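Local atomic coordinates of transcriptional regulator (Bacillus subtilis, PDB entry 1VI0), a protein that represses transcription of genes for fatty acid transport and beta-oxidation, releasing DNA when long-chain fatty acyl-CoA binds. Residues 82-93 with 178-189. Sequence-based numbering, arbitrary orientation. Where two conformers were deposited one is given.
Sequences KEKLALVISKHF and LVALSNSVLELL
Leu178 covers one face of the Phe93 ring at the start of an obliquely antiparallel helix pair in the all-helical C-terminal domain of this TetR-family repressor; the axes of 82-93 and 182-189 come within 9.2 Å at 136°, and the first of these helices carries His92, which touches the bound dodecyl-CoA. Leu178 CD1 stands 3.9 Å from the ring centroid, only 5° off the normal, which defines a CH-pi contact, while Ile89 CG2 lies over the opposite face, offset toward the rim. Val179 CG2 rests on the backbone carbonyl carbon of Phe93. In the turn that follows, Ser182 OG donates to Val179 O (2.7 Å) in the carbonyl plane, a bond that fixes the hydroxyl 3.4 Å from Ser90 CA. Val185 CG2 meets the ring at its edge, 4.0 Å from Phe93 CE2. Ile162 and Val166 of helix 151-171 also touch Phe93. Replacing Phe93 by an alanine would probably open a gap between Leu178 and Val185, leaving both without the ring they share. Beyond it the packing is knobs-into-holes in both directions: Ile89 enters among Ser182, Val185, Leu186 and Leu189, and Leu186 among Lys82, Leu85, Ala86 and Ile89. With CG anti to the backbone nitrogen (chi1 172°), Leu186 sends its two methyls into that hole, CD2 reaching Ala86 CB at 3.7 Å and CD1 approaching Lys82 O. Next door, Glu187 bends at chi2 to meet the extended Lys82 chain. There Lys82 NZ donates to the syn lone pair of Glu187 OE2, closing a 2.6 Å salt bridge.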
loop_
_atom_site.group_PDB
_atom_site.type_symbol
_atom_site.label_atom_id
_atom_site.label_comp_id
_atom_site.label_asym_id
_atom_site.label_seq_id
_atom_site.Cartn_x
_atom_site.Cartn_y
_atom_site.Cartn_z
ATOM N N LYS A 82 2.371 22.223 8.215
ATOM C CA LYS A 82 1.096 22.003 7.499
ATOM C C LYS A 82 1.174 22.533 6.082
ATOM O O LYS A 82 0.767 21.822 5.169
ATOM C CB LYS A 82 -0.058 22.616 8.289
ATOM C CG LYS A 82 -1.420 22.587 7.566
ATOM C CD LYS A 82 -2.536 23.172 8.465
ATOM C CE LYS A 82 -3.853 23.001 7.676
ATOM N NZ LYS A 82 -4.969 23.646 8.413
ATOM N N GLU A 83 1.757 23.714 5.847
ATOM C CA GLU A 83 1.945 24.250 4.499
ATOM C C GLU A 83 2.817 23.383 3.628
ATOM O O GLU A 83 2.533 23.071 2.440
ATOM C CB GLU A 83 2.565 25.677 4.625
ATOM C CG GLU A 83 1.537 26.686 5.066
ATOM C CD GLU A 83 2.136 28.012 5.551
ATOM O OE1 GLU A 83 3.314 28.086 5.903
ATOM O OE2 GLU A 83 1.335 28.982 5.601
ATOM N N LYS A 84 3.929 22.874 4.193
ATOM C CA LYS A 84 4.745 21.921 3.412
ATOM C C LYS A 84 3.998 20.656 3.058
ATOM O O LYS A 84 4.102 20.189 1.922
ATOM C CB LYS A 84 6.027 21.612 4.187
ATOM C CG LYS A 84 6.887 22.876 4.418
ATOM C CD LYS A 84 8.069 22.463 5.318
ATOM C CE LYS A 84 8.778 23.659 5.924
ATOM N NZ LYS A 84 9.437 24.509 4.915
ATOM N N LEU A 85 3.245 20.062 3.986
ATOM C CA LEU A 85 2.506 18.815 3.685
ATOM C C LEU A 85 1.427 19.070 2.665
ATOM O O LEU A 85 1.208 18.268 1.762
ATOM C CB LEU A 85 1.910 18.332 5.021
ATOM C CG LEU A 85 2.958 17.725 5.971
ATOM C CD1 LEU A 85 2.238 17.209 7.221
ATOM C CD2 LEU A 85 3.619 16.536 5.249
ATOM N N ALA A 86 0.819 20.287 2.768
ATOM C CA ALA A 86 -0.169 20.616 1.727
ATOM C C ALA A 86 0.418 20.563 0.329
ATOM O O ALA A 86 -0.226 20.003 -0.610
ATOM C CB ALA A 86 -0.776 21.974 2.021
ATOM N N LEU A 87 1.610 21.027 0.161
ATOM C CA LEU A 87 2.335 21.030 -1.104
ATOM C C LEU A 87 2.683 19.603 -1.515
ATOM O O LEU A 87 2.415 19.221 -2.682
ATOM C CB LEU A 87 3.543 21.938 -1.022
ATOM C CG LEU A 87 4.014 22.475 -2.398
ATOM C CD1 LEU A 87 2.810 22.876 -3.243
ATOM C CD2 LEU A 87 4.889 23.694 -2.143
ATOM N N VAL A 88 3.222 18.832 -0.574
ATOM C CA VAL A 88 3.518 17.442 -0.874
ATOM C C VAL A 88 2.277 16.714 -1.358
ATOM O O VAL A 88 2.386 16.049 -2.397
ATOM C CB VAL A 88 4.056 16.683 0.390
ATOM C CG1 VAL A 88 4.197 15.240 0.038
ATOM C CG2 VAL A 88 5.437 17.295 0.720
ATOM N N ILE A 89 1.164 16.794 -0.657
ATOM C CA ILE A 89 -0.040 16.071 -1.078
ATOM C C ILE A 89 -0.502 16.496 -2.473
ATOM O O ILE A 89 -0.804 15.701 -3.353
ATOM C CB ILE A 89 -1.151 16.159 -0.042
ATOM C CG1 ILE A 89 -0.629 15.647 1.349
ATOM C CG2 ILE A 89 -2.396 15.436 -0.453
ATOM C CD1 ILE A 89 -1.543 15.991 2.468
ATOM N N SER A 90 -0.632 17.828 -2.626
ATOM C CA SER A 90 -1.144 18.305 -3.930
ATOM C C SER A 90 -0.188 17.987 -5.062
ATOM O O SER A 90 -0.649 17.545 -6.132
ATOM C CB SER A 90 -1.450 19.794 -3.797
ATOM O OG SER A 90 -0.301 20.569 -3.709
ATOM N N LYS A 91 1.138 18.027 -4.828
ATOM C CA LYS A 91 2.089 17.713 -5.864
ATOM C C LYS A 91 2.098 16.205 -6.179
ATOM O O LYS A 91 2.150 15.871 -7.377
ATOM C CB LYS A 91 3.455 18.313 -5.635
ATOM C CG LYS A 91 3.387 19.851 -5.540
ATOM C CD LYS A 91 3.467 20.440 -6.944
ATOM C CE LYS A 91 2.403 21.499 -7.176
ATOM N NZ LYS A 91 1.039 20.881 -7.347
ATOM N N HIS A 92 1.953 15.404 -5.162
ATOM C CA HIS A 92 1.897 13.924 -5.366
ATOM C C HIS A 92 0.672 13.584 -6.230
ATOM O O HIS A 92 0.734 12.913 -7.264
ATOM C CB HIS A 92 1.921 13.234 -4.036
ATOM C CG HIS A 92 1.965 11.734 -3.988
ATOM N ND1 HIS A 92 2.691 11.016 -3.045
ATOM C CD2 HIS A 92 1.307 10.824 -4.719
ATOM C CE1 HIS A 92 2.424 9.716 -3.218
ATOM N NE2 HIS A 92 1.594 9.569 -4.264
ATOM N N PHE A 93 -0.498 14.084 -5.826
ATOM C CA PHE A 93 -1.762 13.814 -6.531
ATOM C C PHE A 93 -1.707 14.340 -7.965
ATOM O O PHE A 93 -2.049 13.576 -8.879
ATOM C CB PHE A 93 -2.903 14.507 -5.725
ATOM C CG PHE A 93 -3.287 13.783 -4.464
ATOM C CD1 PHE A 93 -2.700 12.586 -4.035
ATOM C CD2 PHE A 93 -4.433 14.209 -3.769
ATOM C CE1 PHE A 93 -3.177 11.954 -2.919
ATOM C CE2 PHE A 93 -4.893 13.555 -2.645
ATOM C CZ PHE A 93 -4.252 12.384 -2.215
ATOM N N LEU A 178 -8.925 13.407 -8.317
ATOM C CA LEU A 178 -8.024 13.178 -7.162
ATOM C C LEU A 178 -7.493 14.454 -6.550
ATOM O O LEU A 178 -7.454 14.628 -5.329
ATOM C CB LEU A 178 -6.844 12.301 -7.692
ATOM C CG LEU A 178 -5.769 12.002 -6.624
ATOM C CD1 LEU A 178 -6.350 11.175 -5.528
ATOM C CD2 LEU A 178 -4.600 11.273 -7.318
ATOM N N VAL A 179 -6.971 15.340 -7.379
ATOM C CA VAL A 179 -6.289 16.561 -6.961
ATOM C C VAL A 179 -7.132 17.419 -6.031
ATOM O O VAL A 179 -6.685 17.988 -5.060
ATOM C CB VAL A 179 -5.787 17.343 -8.159
ATOM C CG1 VAL A 179 -5.253 18.721 -7.789
ATOM C CG2 VAL A 179 -4.631 16.511 -8.812
ATOM N N ALA A 180 -8.433 17.448 -6.346
ATOM C CA ALA A 180 -9.433 18.226 -5.552
ATOM C C ALA A 180 -9.592 17.727 -4.145
ATOM O O ALA A 180 -10.269 18.331 -3.268
ATOM C CB ALA A 180 -10.743 18.230 -6.338
ATOM N N LEU A 181 -9.113 16.493 -3.852
ATOM C CA LEU A 181 -9.215 15.942 -2.515
ATOM C C LEU A 181 -7.999 16.323 -1.641
ATOM O O LEU A 181 -8.048 15.976 -0.436
ATOM C CB LEU A 181 -9.318 14.420 -2.546
ATOM C CG LEU A 181 -10.366 13.759 -3.402
ATOM C CD1 LEU A 181 -10.339 12.248 -3.424
ATOM C CD2 LEU A 181 -11.744 14.240 -2.897
ATOM N N SER A 182 -7.001 16.936 -2.231
ATOM C CA SER A 182 -5.789 17.328 -1.495
ATOM C C SER A 182 -6.021 17.924 -0.148
ATOM O O SER A 182 -5.461 17.527 0.921
ATOM C CB SER A 182 -4.934 18.312 -2.354
ATOM O OG SER A 182 -4.498 17.660 -3.518
ATOM N N ASN A 183 -6.819 19.052 -0.100
ATOM C CA ASN A 183 -6.981 19.716 1.186
ATOM C C ASN A 183 -7.662 18.881 2.235
ATOM O O ASN A 183 -7.342 18.949 3.426
ATOM C CB ASN A 183 -7.767 21.034 0.991
ATOM C CG ASN A 183 -7.769 21.922 2.204
ATOM O OD1 ASN A 183 -6.701 22.519 2.501
ATOM N ND2 ASN A 183 -8.875 22.088 2.885
ATOM N N SER A 184 -8.662 18.038 1.877
ATOM C CA SER A 184 -9.385 17.270 2.838
ATOM C C SER A 184 -8.514 16.133 3.420
ATOM O O SER A 184 -8.560 15.892 4.607
ATOM C CB SER A 184 -10.686 16.679 2.276
ATOM O OG SER A 184 -11.519 17.832 1.986
ATOM N N VAL A 185 -7.592 15.706 2.552
ATOM C CA VAL A 185 -6.629 14.646 2.988
ATOM C C VAL A 185 -5.660 15.293 4.002
ATOM O O VAL A 185 -5.520 14.774 5.113
ATOM C CB VAL A 185 -5.872 14.118 1.785
ATOM C CG1 VAL A 185 -4.787 13.151 2.340
ATOM C CG2 VAL A 185 -6.805 13.249 0.912
ATOM N N LEU A 186 -5.146 16.448 3.616
ATOM C CA LEU A 186 -4.341 17.243 4.596
ATOM C C LEU A 186 -5.026 17.421 5.912
ATOM O O LEU A 186 -4.452 17.135 7.006
ATOM C CB LEU A 186 -4.069 18.631 3.951
ATOM C CG LEU A 186 -3.414 19.609 4.928
ATOM C CD1 LEU A 186 -1.940 19.228 5.214
ATOM C CD2 LEU A 186 -3.447 21.000 4.313
ATOM N N GLU A 187 -6.308 17.913 5.976
ATOM C CA GLU A 187 -6.981 18.138 7.230
ATOM C C GLU A 187 -7.178 16.883 8.072
ATOM O O GLU A 187 -7.132 16.937 9.330
ATOM C CB GLU A 187 -8.292 18.914 6.986
ATOM C CG GLU A 187 -8.024 20.357 6.501
ATOM C CD GLU A 187 -7.253 21.168 7.547
ATOM O OE1 GLU A 187 -7.239 20.798 8.731
ATOM O OE2 GLU A 187 -6.687 22.217 7.171
ATOM N N LEU A 188 -7.406 15.741 7.432
ATOM C CA LEU A 188 -7.532 14.468 8.101
ATOM C C LEU A 188 -6.180 14.133 8.788
ATOM O O LEU A 188 -6.252 13.722 9.954
ATOM C CB LEU A 188 -7.855 13.316 7.120
ATOM C CG LEU A 188 -9.409 13.328 6.743
ATOM C CD1 LEU A 188 -9.654 12.568 5.504
ATOM C CD2 LEU A 188 -10.137 12.780 7.970
ATOM N N LEU A 189 -5.057 14.357 8.139
ATOM C CA LEU A 189 -3.733 14.057 8.736
ATOM C C LEU A 189 -3.418 15.031 9.872
ATOM O O LEU A 189 -2.908 14.623 10.931
ATOM C CB LEU A 189 -2.647 14.126 7.647
ATOM C CG LEU A 189 -2.714 13.005 6.557
ATOM C CD1 LEU A 189 -1.839 13.290 5.395
ATOM C CD2 LEU A 189 -2.363 11.661 7.222
#